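Local atomic coordinates of NanU sialic acid binding protein (PDB entry 4L7T), a protein that binds sialic acid with high affinity as a SusD-family outer-membrane protein, probably in partnership with the NanO transporter. Residues F52-L57 against Y383-Y388; D335-K340 against R460-M465; K469-L474 against D480-R485. All coordinates share one frame; numbering follows the deposited sequence.

Contact 1 (F52-L57 against Y383-Y388); sequences FNFFLL and YPIYRY
Helix 51-58 meets the short antiparallel sheet of strands 267-271 and 383-387 through Phe54 and Phe55, which lean on Tyr383 and Ile385. All four residues are buried, close to the centre of the chain, and no hydrogen bond joins the two segments. With CG anti to its backbone N (chi1 179°), Tyr383 extends its ring to the helix, and the hydroxyl ends against the start of the Phe55 side chain: OH lies 3.6 Å from Phe55 CB, and CZ of the same ring is 4.1 Å from that carbon. The phenyl ring of Phe55 turns off from there; the tyrosine oxygen lies level with this ring, beside its rim, and the two side chains run roughly at right angles. Tyr383 CE2 also reaches Phe54 CB, a looser touch at 4.5 Å in which the methylene comes in at the edge of the tyrosine ring. The strand is interrupted here by a classic beta bulge, in which Ile385 and Tyr386 both face Phe269 of the partner strand. At this corner Ile385 CG1 lies anti to the carbonyl carbon (chi1 -60°), and a turn at chi2 (-63°) brings CD1 nearer the helix, 4.1 Å from Phe54 CD2. Its other branch turns elsewhere: CG2 sits 3.9 Å above the plane of the neighbouring Tyr386 ring, over its centre. Trp281 stacks on Phe55 and meets Tyr383 edge-to-face; from helix 121-146, His141 stacks on Phe54 and Tyr137 meets it edge-to-face.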
loop_
_atom_site.group_PDB
_atom_site.type_symbol
_atom_site.label_atom_id
_atom_site.label_comp_id
_atom_site.label_asym_id
_atom_site.label_seq_id
_atom_site.Cartn_x
_atom_site.Cartn_y
_atom_site.Cartn_z
ATOM N N PHE A 52 -7.844 0.249 4.573
ATOM C CA PHE A 52 -8.385 1.170 3.525
ATOM C C PHE A 52 -7.585 2.460 3.610
ATOM O O PHE A 52 -7.260 3.022 2.567
ATOM C CB PHE A 52 -9.828 1.479 3.888
ATOM C CG PHE A 52 -10.530 2.399 2.885
ATOM C CD1 PHE A 52 -10.426 2.197 1.507
ATOM C CD2 PHE A 52 -11.315 3.454 3.386
ATOM C CE1 PHE A 52 -11.029 3.094 0.598
ATOM C CE2 PHE A 52 -11.914 4.337 2.499
ATOM C CZ PHE A 52 -11.826 4.107 1.113
ATOM N N ASN A 53 -7.310 2.946 4.818
ATOM C CA ASN A 53 -6.526 4.200 5.047
ATOM C C ASN A 53 -5.082 4.100 4.539
ATOM O O ASN A 53 -4.578 5.051 3.925
ATOM C CB ASN A 53 -6.570 4.676 6.475
ATOM C CG ASN A 53 -7.930 5.311 6.808
ATOM O OD1 ASN A 53 -8.584 5.864 5.930
ATOM N ND2 ASN A 53 -8.325 5.243 8.060
ATOM N N PHE A 54 -4.449 2.925 4.711
ATOM C CA PHE A 54 -3.119 2.708 4.073
ATOM C C PHE A 54 -3.216 2.963 2.562
ATOM O O PHE A 54 -2.351 3.609 2.026
ATOM C CB PHE A 54 -2.568 1.280 4.334
ATOM C CG PHE A 54 -2.348 0.949 5.845
ATOM C CD1 PHE A 54 -2.064 1.933 6.767
ATOM C CD2 PHE A 54 -2.401 -0.357 6.266
ATOM C CE1 PHE A 54 -1.839 1.613 8.134
ATOM C CE2 PHE A 54 -2.210 -0.650 7.660
ATOM C CZ PHE A 54 -1.909 0.308 8.534
ATOM N N PHE A 55 -4.228 2.454 1.844
ATOM C CA PHE A 55 -4.361 2.696 0.449
ATOM C C PHE A 55 -4.597 4.180 0.173
ATOM O O PHE A 55 -3.962 4.773 -0.729
ATOM C CB PHE A 55 -5.580 1.913 -0.058
ATOM C CG PHE A 55 -5.992 2.241 -1.445
ATOM C CD1 PHE A 55 -5.180 1.928 -2.551
ATOM C CD2 PHE A 55 -7.134 3.023 -1.635
ATOM C CE1 PHE A 55 -5.571 2.348 -3.781
ATOM C CE2 PHE A 55 -7.559 3.391 -2.895
ATOM C CZ PHE A 55 -6.805 3.081 -3.965
ATOM N N LEU A 56 -5.521 4.779 0.952
ATOM C CA LEU A 56 -5.850 6.218 0.674
ATOM C C LEU A 56 -4.639 7.107 0.922
ATOM O O LEU A 56 -4.447 8.087 0.189
ATOM C CB LEU A 56 -7.010 6.703 1.609
ATOM C CG LEU A 56 -8.387 6.116 1.348
ATOM C CD1 LEU A 56 -9.404 6.792 2.291
ATOM C CD2 LEU A 56 -8.856 6.240 -0.139
ATOM N N LEU A 57 -3.849 6.807 1.953
ATOM C CA LEU A 57 -2.658 7.610 2.202
ATOM C C LEU A 57 -1.604 7.435 1.072
ATOM O O LEU A 57 -0.844 8.338 0.803
ATOM C CB LEU A 57 -2.044 7.245 3.560
ATOM C CG LEU A 57 -2.952 7.657 4.773
ATOM C CD1 LEU A 57 -2.290 7.049 5.997
ATOM C CD2 LEU A 57 -3.012 9.207 4.877
ATOM N N TYR A 383 -4.941 -7.828 1.048
ATOM C CA TYR A 383 -4.360 -6.549 0.594
ATOM C C TYR A 383 -2.849 -6.636 0.896
ATOM O O TYR A 383 -2.435 -6.474 2.005
ATOM C CB TYR A 383 -5.058 -5.362 1.300
ATOM C CG TYR A 383 -4.476 -4.054 0.869
ATOM C CD1 TYR A 383 -4.535 -3.741 -0.499
ATOM C CD2 TYR A 383 -3.955 -3.205 1.771
ATOM C CE1 TYR A 383 -3.982 -2.499 -0.967
ATOM C CE2 TYR A 383 -3.363 -1.958 1.347
ATOM C CZ TYR A 383 -3.454 -1.644 -0.043
ATOM O OH TYR A 383 -2.830 -0.442 -0.382
ATOM N N PRO A 384 -1.991 -6.707 -0.158
ATOM C CA PRO A 384 -0.533 -6.922 0.149
ATOM C C PRO A 384 0.086 -5.608 0.572
ATOM O O PRO A 384 -0.216 -4.565 -0.027
ATOM C CB PRO A 384 0.103 -7.332 -1.186
ATOM C CG PRO A 384 -0.864 -6.906 -2.252
ATOM C CD PRO A 384 -2.302 -6.901 -1.560
ATOM N N ILE A 385 0.894 -5.619 1.597
ATOM C CA ILE A 385 1.658 -4.449 2.034
ATOM C C ILE A 385 3.070 -4.489 1.457
ATOM O O ILE A 385 3.546 -3.488 0.896
ATOM C CB ILE A 385 1.743 -4.415 3.634
ATOM C CG1 ILE A 385 0.301 -4.345 4.200
ATOM C CG2 ILE A 385 2.619 -3.331 4.126
ATOM C CD1 ILE A 385 -0.544 -3.024 3.818
ATOM N N TYR A 386 3.739 -5.658 1.586
ATOM C CA TYR A 386 5.103 -5.804 1.063
ATOM C C TYR A 386 5.192 -7.095 0.301
ATOM O O TYR A 386 4.796 -8.195 0.806
ATOM C CB TYR A 386 6.127 -5.902 2.173
ATOM C CG TYR A 386 6.311 -4.622 2.957
ATOM C CD1 TYR A 386 6.415 -3.397 2.341
ATOM C CD2 TYR A 386 6.450 -4.669 4.372
ATOM C CE1 TYR A 386 6.641 -2.239 3.048
ATOM C CE2 TYR A 386 6.682 -3.504 5.081
ATOM C CZ TYR A 386 6.783 -2.296 4.415
ATOM O OH TYR A 386 7.037 -1.164 5.211
ATOM N N ARG A 387 5.651 -6.970 -0.961
ATOM C CA ARG A 387 5.984 -8.216 -1.691
ATOM C C ARG A 387 7.288 -8.141 -2.377
ATOM O O ARG A 387 7.917 -7.106 -2.331
ATOM C CB ARG A 387 4.911 -8.588 -2.638
ATOM C CG ARG A 387 4.578 -7.614 -3.595
ATOM C CD ARG A 387 3.239 -8.070 -4.270
ATOM N NE ARG A 387 2.750 -7.056 -5.297
ATOM C CZ ARG A 387 3.187 -6.960 -6.552
ATOM N NH1 ARG A 387 4.197 -7.767 -7.019
ATOM N NH2 ARG A 387 2.709 -5.979 -7.336
ATOM N N TYR A 388 7.798 -9.294 -2.781
ATOM C CA TYR A 388 9.183 -9.360 -3.216
ATOM C C TYR A 388 9.482 -8.404 -4.392
ATOM O O TYR A 388 10.627 -7.864 -4.407
ATOM C CB TYR A 388 9.590 -10.787 -3.579
ATOM C CG TYR A 388 11.087 -10.999 -3.788
ATOM C CD1 TYR A 388 12.012 -10.419 -2.875
ATOM C CD2 TYR A 388 11.532 -11.741 -4.864
ATOM C CE1 TYR A 388 13.434 -10.616 -3.033
ATOM C CE2 TYR A 388 12.949 -11.925 -5.074
ATOM C CZ TYR A 388 13.843 -11.348 -4.124
ATOM O OH TYR A 388 15.205 -11.617 -4.333
#

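Contact 2 (D335-K340 against R460-M465); sequences DGDTRK and RMREFM. With EDO (1,2-ethanediol), chain D.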
loop_
_atom_site.group_PDB
_atom_site.type_symbol
_atom_site.label_atom_id
_atom_site.label_comp_id
_atom_site.label_asym_id
_atom_site.label_seq_id
_atom_site.Cartn_x
_atom_site.Cartn_y
_atom_site.Cartn_z
ATOM N N ASP A 335 3.077 -3.072 -25.184
ATOM C CA ASP A 335 2.451 -4.320 -25.603
ATOM C C ASP A 335 3.241 -5.497 -25.096
ATOM O O ASP A 335 4.501 -5.437 -25.041
ATOM C CB ASP A 335 2.486 -4.431 -27.142
ATOM C CG ASP A 335 1.570 -3.465 -27.810
ATOM O OD1 ASP A 335 0.809 -2.721 -27.139
ATOM O OD2 ASP A 335 1.642 -3.453 -29.058
ATOM N N GLY A 336 2.500 -6.548 -24.727
ATOM C CA GLY A 336 3.149 -7.731 -24.164
ATOM C C GLY A 336 3.231 -7.782 -22.650
ATOM O O GLY A 336 3.381 -8.872 -22.083
ATOM N N ASP A 337 3.071 -6.626 -21.983
ATOM C CA ASP A 337 3.071 -6.622 -20.544
ATOM C C ASP A 337 1.806 -7.265 -19.978
ATOM O O ASP A 337 0.713 -6.697 -20.050
ATOM C CB ASP A 337 3.233 -5.150 -20.051
ATOM C CG ASP A 337 3.667 -5.029 -18.562
ATOM O OD1 ASP A 337 3.323 -5.932 -17.726
ATOM O OD2 ASP A 337 4.280 -3.995 -18.262
ATOM N N THR A 338 1.976 -8.394 -19.312
ATOM C CA THR A 338 0.873 -9.128 -18.704
ATOM C C THR A 338 0.157 -8.361 -17.550
ATOM O O THR A 338 -0.956 -8.720 -17.138
ATOM C CB THR A 338 1.309 -10.501 -18.143
ATOM O OG1 THR A 338 2.240 -10.375 -17.043
ATOM C CG2 THR A 338 1.924 -11.383 -19.242
ATOM N N ARG A 339 0.812 -7.329 -17.034
ATOM C CA ARG A 339 0.279 -6.578 -15.891
ATOM C C ARG A 339 -0.917 -5.709 -16.305
ATOM O O ARG A 339 -1.733 -5.349 -15.444
ATOM C CB ARG A 339 1.338 -5.708 -15.186
ATOM C CG ARG A 339 2.539 -6.523 -14.649
ATOM C CD ARG A 339 3.536 -5.565 -14.046
ATOM N NE ARG A 339 4.315 -4.934 -15.106
ATOM C CZ ARG A 339 5.533 -4.384 -14.988
ATOM N NH1 ARG A 339 6.159 -4.246 -13.787
ATOM N NH2 ARG A 339 6.151 -3.846 -16.046
ATOM N N LYS A 340 -1.060 -5.431 -17.594
ATOM C CA LYS A 340 -2.151 -4.532 -18.087
ATOM C C LYS A 340 -3.479 -5.239 -17.900
ATOM O O LYS A 340 -4.327 -4.768 -17.144
ATOM C CB LYS A 340 -1.918 -4.170 -19.541
ATOM C CG LYS A 340 -3.107 -3.361 -20.147
ATOM C CD LYS A 340 -2.911 -3.062 -21.629
ATOM C CE LYS A 340 -4.157 -2.373 -22.172
ATOM N NZ LYS A 340 -3.834 -1.596 -23.431
ATOM N N ARG A 460 7.554 1.026 -10.904
ATOM C CA ARG A 460 6.669 0.947 -9.711
ATOM C C ARG A 460 5.241 1.285 -10.063
ATOM O O ARG A 460 4.344 0.753 -9.455
ATOM C CB ARG A 460 7.241 1.829 -8.604
ATOM C CG ARG A 460 8.583 1.303 -8.013
ATOM C CD ARG A 460 9.056 2.093 -6.765
ATOM N NE ARG A 460 8.133 2.011 -5.603
ATOM C CZ ARG A 460 8.155 1.019 -4.691
ATOM N NH1 ARG A 460 9.066 0.056 -4.768
ATOM N NH2 ARG A 460 7.336 1.023 -3.610
ATOM N N MET A 461 5.042 2.180 -11.029
ATOM C CA MET A 461 3.678 2.511 -11.416
ATOM C C MET A 461 3.014 1.320 -12.121
ATOM O O MET A 461 1.834 1.035 -11.879
ATOM C CB MET A 461 3.617 3.730 -12.320
ATOM C CG MET A 461 2.230 4.229 -12.369
ATOM S SD MET A 461 2.245 5.573 -13.555
ATOM C CE MET A 461 0.819 6.513 -13.157
ATOM N N ARG A 462 3.789 0.570 -12.895
ATOM C CA ARG A 462 3.255 -0.559 -13.660
ATOM C C ARG A 462 3.036 -1.721 -12.697
ATOM O O ARG A 462 2.098 -2.487 -12.854
ATOM C CB ARG A 462 4.239 -0.978 -14.738
ATOM C CG ARG A 462 4.382 0.080 -15.800
ATOM C CD ARG A 462 5.357 -0.333 -16.891
ATOM N NE ARG A 462 5.192 0.597 -18.040
ATOM C CZ ARG A 462 6.073 0.799 -19.010
ATOM N NH1 ARG A 462 7.314 0.309 -18.958
ATOM N NH2 ARG A 462 5.778 1.620 -20.036
ATOM N N GLU A 463 3.896 -1.862 -11.695
ATOM C CA GLU A 463 3.865 -3.054 -10.804
ATOM C C GLU A 463 2.837 -2.932 -9.647
ATOM O O GLU A 463 2.274 -3.961 -9.204
ATOM C CB GLU A 463 5.283 -3.160 -10.158
ATOM C CG GLU A 463 5.607 -4.472 -9.341
ATOM C CD GLU A 463 5.474 -5.778 -10.184
ATOM O OE1 GLU A 463 5.697 -5.798 -11.421
ATOM O OE2 GLU A 463 5.112 -6.793 -9.506
ATOM N N PHE A 464 2.547 -1.692 -9.209
ATOM C CA PHE A 464 1.791 -1.507 -7.952
ATOM C C PHE A 464 0.543 -0.669 -8.059
ATOM O O PHE A 464 0.056 -0.140 -7.082
ATOM C CB PHE A 464 2.738 -0.872 -6.907
ATOM C CG PHE A 464 3.898 -1.737 -6.559
ATOM C CD1 PHE A 464 3.712 -2.963 -5.985
ATOM C CD2 PHE A 464 5.171 -1.322 -6.872
ATOM C CE1 PHE A 464 4.842 -3.770 -5.692
ATOM C CE2 PHE A 464 6.309 -2.147 -6.583
ATOM C CZ PHE A 464 6.116 -3.322 -6.001
ATOM N N MET A 465 -0.068 -0.679 -9.199
ATOM C CA MET A 465 -1.372 0.071 -9.252
ATOM C C MET A 465 -2.319 -0.590 -8.300
ATOM O O MET A 465 -2.408 -1.842 -8.205
ATOM C CB MET A 465 -2.020 -0.054 -10.665
ATOM C CG MET A 465 -1.275 0.482 -11.803
ATOM S SD MET A 465 -2.347 0.588 -13.338
ATOM C CE MET A 465 -3.607 1.451 -12.727
HETATM C C1 EDO D . 1.467 2.812 -8.491
HETATM O O1 EDO D . 0.819 2.533 -9.816
HETATM C C2 EDO D . 2.905 2.549 -7.966
HETATM O O2 EDO D . 3.998 3.540 -7.730
HETATM O O HOH W 1 8.232 -2.111 -17.634
#
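A bend at chi3 (-79°) turns the guanidinium of Arg339 across the helix end at Arg462 and Glu463, and Glu463, bent at chi2 (59°), swings its carboxylate to meet it. The resulting salt bridge runs from Arg339 NH1 to the anti lone pair of Glu463 OE1 at 2.9 Å, with the oxygen somewhat tilted from the guanidinium plane. On another edge Asp337 is gripped side-on: Arg339 NE donates to OD1 at 3.0 Å and Arg339 NH2 to OD2 at 2.9 Å. Asp337 OD1 takes a further bond from the backbone N of Arg339, a capping bond where the chain turns into helix 339-343, so one carboxylate fixes both the turn and the rotation of the guanidinium. Over one face of that guanidinium lies the aliphatic part of Arg462, whose CB is 3.7 Å from Arg339 CZ. The Arg462 chain then runs on extended, and a water accepts from its NH1 at 2.9 Å and, weakly, from Arg339 NH2. Arg339 NH1 also bridges to Glu459, one turn before Glu463 on helix 452-463, and Arg462 goes on to Ala332 O and Asp435. Glu463 OE2 binds Arg387 and Arg416, which links the end of helix 452-463 to strand 383-387 and to helix 407-418, whose Ala417 packs on Asp337 and Arg339.

Contact 3 (K469-L474 against D480-R485); sequences KRWYDL and DYVTKR. With NA (sodium ion), chain F; EDO (1,2-ethanediol), chain D.
NH2 of Arg470 is gripped by a carboxylate oxygen of Asp63 and by the backbone O of Tyr445, and from this fixed place it lies against the side chain of Arg485, 3.5 Å from its CD. A bend at chi2 (57°) brings the Arg470 guanidinium there, while Arg485 stretches out extended from CG to NE and crosses it at about a right angle. Arg470 NH2 and Arg485 NE come within 4.2 Å of each other, a like-charge approach that is probably eased by the anions on either group, for Arg485 is itself salt-bridged to Glu454 and also donates to Lys444 O. Apolar groups make the rest of the joint. Leu474 is directed toward the second helix, its CB 3.9 Å from Val482 CG2 and its CD2 4.3 Å from Tyr481 CB. The two valine branches divide the work: with CG1 anti to the backbone N (chi1 172°), that methyl reaches the six-membered ring of Trp471, 3.7 Å from CZ3, and leaves CG2 to press on Leu474. Beyond this joint, the sodium ion is bound by Thr483 O at 2.3 Å, by three waters and by Thr486 O, where helix 479-485 ends. The short segments 470-474 and 480-485 approach to 9.4 Å between axes and run 130° apart. With a single residue between helices 470-477 and 479-485, the chain folds back sharply and the two consecutive helices pack obliquely, a helical corner in the mainly helical SusD-family fold.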
loop_
_atom_site.group_PDB
_atom_site.type_symbol
_atom_site.label_atom_id
_atom_site.label_comp_id
_atom_site.label_asym_id
_atom_site.label_seq_id
_atom_site.Cartn_x
_atom_site.Cartn_y
_atom_site.Cartn_z
ATOM N N LYS A 469 0.983 2.776 -3.332
ATOM C CA LYS A 469 2.392 3.171 -3.455
ATOM C C LYS A 469 2.632 4.530 -4.182
ATOM O O LYS A 469 3.586 5.227 -3.796
ATOM C CB LYS A 469 3.215 2.144 -4.274
ATOM C CG LYS A 469 3.180 0.699 -3.694
ATOM C CD LYS A 469 3.536 0.719 -2.256
ATOM C CE LYS A 469 3.503 -0.740 -1.683
ATOM N NZ LYS A 469 3.645 -0.881 -0.130
ATOM N N ARG A 470 1.860 4.862 -5.203
ATOM C CA ARG A 470 2.250 5.923 -6.210
ATOM C C ARG A 470 2.515 7.278 -5.496
ATOM O O ARG A 470 3.476 7.978 -5.855
ATOM C CB ARG A 470 1.167 6.016 -7.279
ATOM C CG ARG A 470 1.458 7.115 -8.368
ATOM C CD ARG A 470 2.761 6.955 -9.104
ATOM N NE ARG A 470 2.689 7.861 -10.261
ATOM C CZ ARG A 470 3.634 7.867 -11.225
ATOM N NH1 ARG A 470 4.718 7.073 -11.133
ATOM N NH2 ARG A 470 3.442 8.671 -12.285
ATOM N N TRP A 471 1.566 7.712 -4.657
ATOM C CA TRP A 471 1.732 9.000 -3.954
ATOM C C TRP A 471 2.974 8.997 -3.103
ATOM O O TRP A 471 3.830 9.956 -3.177
ATOM C CB TRP A 471 0.473 9.364 -3.191
ATOM C CG TRP A 471 0.621 10.521 -2.256
ATOM C CD1 TRP A 471 0.815 10.460 -0.899
ATOM C CD2 TRP A 471 0.557 11.926 -2.597
ATOM N NE1 TRP A 471 0.901 11.768 -0.347
ATOM C CE2 TRP A 471 0.783 12.663 -1.380
ATOM C CE3 TRP A 471 0.382 12.632 -3.826
ATOM C CZ2 TRP A 471 0.784 14.069 -1.332
ATOM C CZ3 TRP A 471 0.426 14.051 -3.775
ATOM C CH2 TRP A 471 0.633 14.732 -2.551
ATOM N N TYR A 472 3.187 7.909 -2.350
ATOM C CA TYR A 472 4.407 7.898 -1.527
ATOM C C TYR A 472 5.714 7.786 -2.399
ATOM O O TYR A 472 6.751 8.301 -1.910
ATOM C CB TYR A 472 4.335 6.698 -0.572
ATOM C CG TYR A 472 3.471 6.870 0.641
ATOM C CD1 TYR A 472 3.386 8.081 1.308
ATOM C CD2 TYR A 472 2.763 5.742 1.153
ATOM C CE1 TYR A 472 2.661 8.154 2.523
ATOM C CE2 TYR A 472 2.027 5.810 2.369
ATOM C CZ TYR A 472 2.044 7.025 3.049
ATOM O OH TYR A 472 1.360 7.118 4.225
ATOM N N ASP A 473 5.643 7.192 -3.591
ATOM C CA ASP A 473 6.839 7.045 -4.471
ATOM C C ASP A 473 7.240 8.458 -4.987
ATOM O O ASP A 473 8.432 8.815 -4.930
ATOM C CB ASP A 473 6.572 6.151 -5.634
ATOM C CG ASP A 473 6.474 4.629 -5.227
ATOM O OD1 ASP A 473 6.834 4.249 -4.095
ATOM O OD2 ASP A 473 6.057 3.841 -6.086
ATOM N N LEU A 474 6.244 9.237 -5.389
ATOM C CA LEU A 474 6.514 10.629 -5.809
ATOM C C LEU A 474 6.996 11.425 -4.642
ATOM O O LEU A 474 7.971 12.158 -4.804
ATOM C CB LEU A 474 5.285 11.314 -6.453
ATOM C CG LEU A 474 4.815 10.602 -7.723
ATOM C CD1 LEU A 474 3.517 11.187 -8.255
ATOM C CD2 LEU A 474 5.848 10.749 -8.879
ATOM N N ASP A 480 9.191 18.441 -6.466
ATOM C CA ASP A 480 9.134 18.671 -7.888
ATOM C C ASP A 480 8.561 17.477 -8.655
ATOM O O ASP A 480 7.907 17.626 -9.685
ATOM C CB ASP A 480 10.529 18.992 -8.463
ATOM C CG ASP A 480 10.975 20.448 -8.168
ATOM O OD1 ASP A 480 10.128 21.262 -7.702
ATOM O OD2 ASP A 480 12.163 20.808 -8.459
ATOM N N TYR A 481 8.860 16.267 -8.146
ATOM C CA TYR A 481 8.227 15.120 -8.787
ATOM C C TYR A 481 6.685 15.093 -8.521
ATOM O O TYR A 481 5.886 14.743 -9.396
ATOM C CB TYR A 481 8.807 13.782 -8.253
ATOM C CG TYR A 481 10.211 13.544 -8.636
ATOM C CD1 TYR A 481 10.519 12.748 -9.766
ATOM C CD2 TYR A 481 11.235 14.145 -7.907
ATOM C CE1 TYR A 481 11.876 12.533 -10.137
ATOM C CE2 TYR A 481 12.560 13.957 -8.291
ATOM C CZ TYR A 481 12.856 13.156 -9.383
ATOM O OH TYR A 481 14.192 12.910 -9.742
ATOM N N VAL A 482 6.300 15.454 -7.309
ATOM C CA VAL A 482 4.869 15.509 -6.910
ATOM C C VAL A 482 4.145 16.586 -7.742
ATOM O O VAL A 482 3.105 16.274 -8.347
ATOM C CB VAL A 482 4.705 15.852 -5.412
ATOM C CG1 VAL A 482 3.183 16.102 -5.028
ATOM C CG2 VAL A 482 5.259 14.733 -4.499
ATOM N N THR A 483 4.667 17.824 -7.786
ATOM C CA THR A 483 3.925 18.905 -8.464
ATOM C C THR A 483 3.931 18.710 -9.988
ATOM O O THR A 483 3.009 19.158 -10.672
ATOM C CB THR A 483 4.507 20.307 -8.032
ATOM O OG1 THR A 483 5.866 20.358 -8.436
ATOM C CG2 THR A 483 4.365 20.482 -6.541
ATOM N N LYS A 484 4.924 18.030 -10.559
ATOM C CA LYS A 484 4.915 17.740 -11.978
ATOM C C LYS A 484 3.782 16.868 -12.405
ATOM O O LYS A 484 3.132 17.141 -13.425
ATOM C CB LYS A 484 6.251 17.122 -12.404
ATOM C CG LYS A 484 6.268 16.770 -13.800
ATOM C CD LYS A 484 6.465 18.020 -14.717
ATOM C CE LYS A 484 6.673 17.551 -16.181
ATOM N NZ LYS A 484 6.439 18.615 -17.202
ATOM N N ARG A 485 3.503 15.821 -11.602
ATOM C CA ARG A 485 2.540 14.826 -12.044
ATOM C C ARG A 485 1.214 14.865 -11.307
ATOM O O ARG A 485 0.282 14.106 -11.652
ATOM C CB ARG A 485 3.162 13.418 -12.044
ATOM C CG ARG A 485 4.167 13.250 -13.211
ATOM C CD ARG A 485 4.513 11.798 -13.438
ATOM N NE ARG A 485 5.304 11.570 -14.651
ATOM C CZ ARG A 485 6.588 11.188 -14.667
ATOM N NH1 ARG A 485 7.261 11.055 -13.530
ATOM N NH2 ARG A 485 7.153 10.900 -15.834
HETATM NA NA NA F . 0.941 20.101 -10.724
HETATM C C1 EDO D . 1.467 2.812 -8.491
HETATM O O1 EDO D . 0.819 2.533 -9.816
HETATM C C2 EDO D . 2.905 2.549 -7.966
HETATM O O2 EDO D . 3.998 3.540 -7.730
HETATM O O HOH W 2 0.600 18.894 -12.633
HETATM O O HOH W 3 0.706 21.123 -8.894
HETATM O O HOH W 4 -1.202 21.014 -11.344
#

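How the contacts relate
From the N terminus, segment 52-57 opens contact 1, and 335-340 opens contact 2 before 383-388 closes the first. Contact 2 closes only at 460-465, so these two long-range closures cross. Contact 3 follows in series as a local closure between helices 470-477 and 479-485. Contact 1 ties an early helix to the bulged sheet, and contact 2 ties the 335-340 turn to helix 452-463. The three are joined directly: Arg387 NH1 of contact 1 salt-bridges Glu463 OE2 of contact 2, Ile385 O probably accepts from Lys469 NZ, Leu57 packs on Trp471 and Tyr472, and Arg460 NE forms a salt bridge to Asp473 OD2. Helix 470-477 thus touches both other contacts.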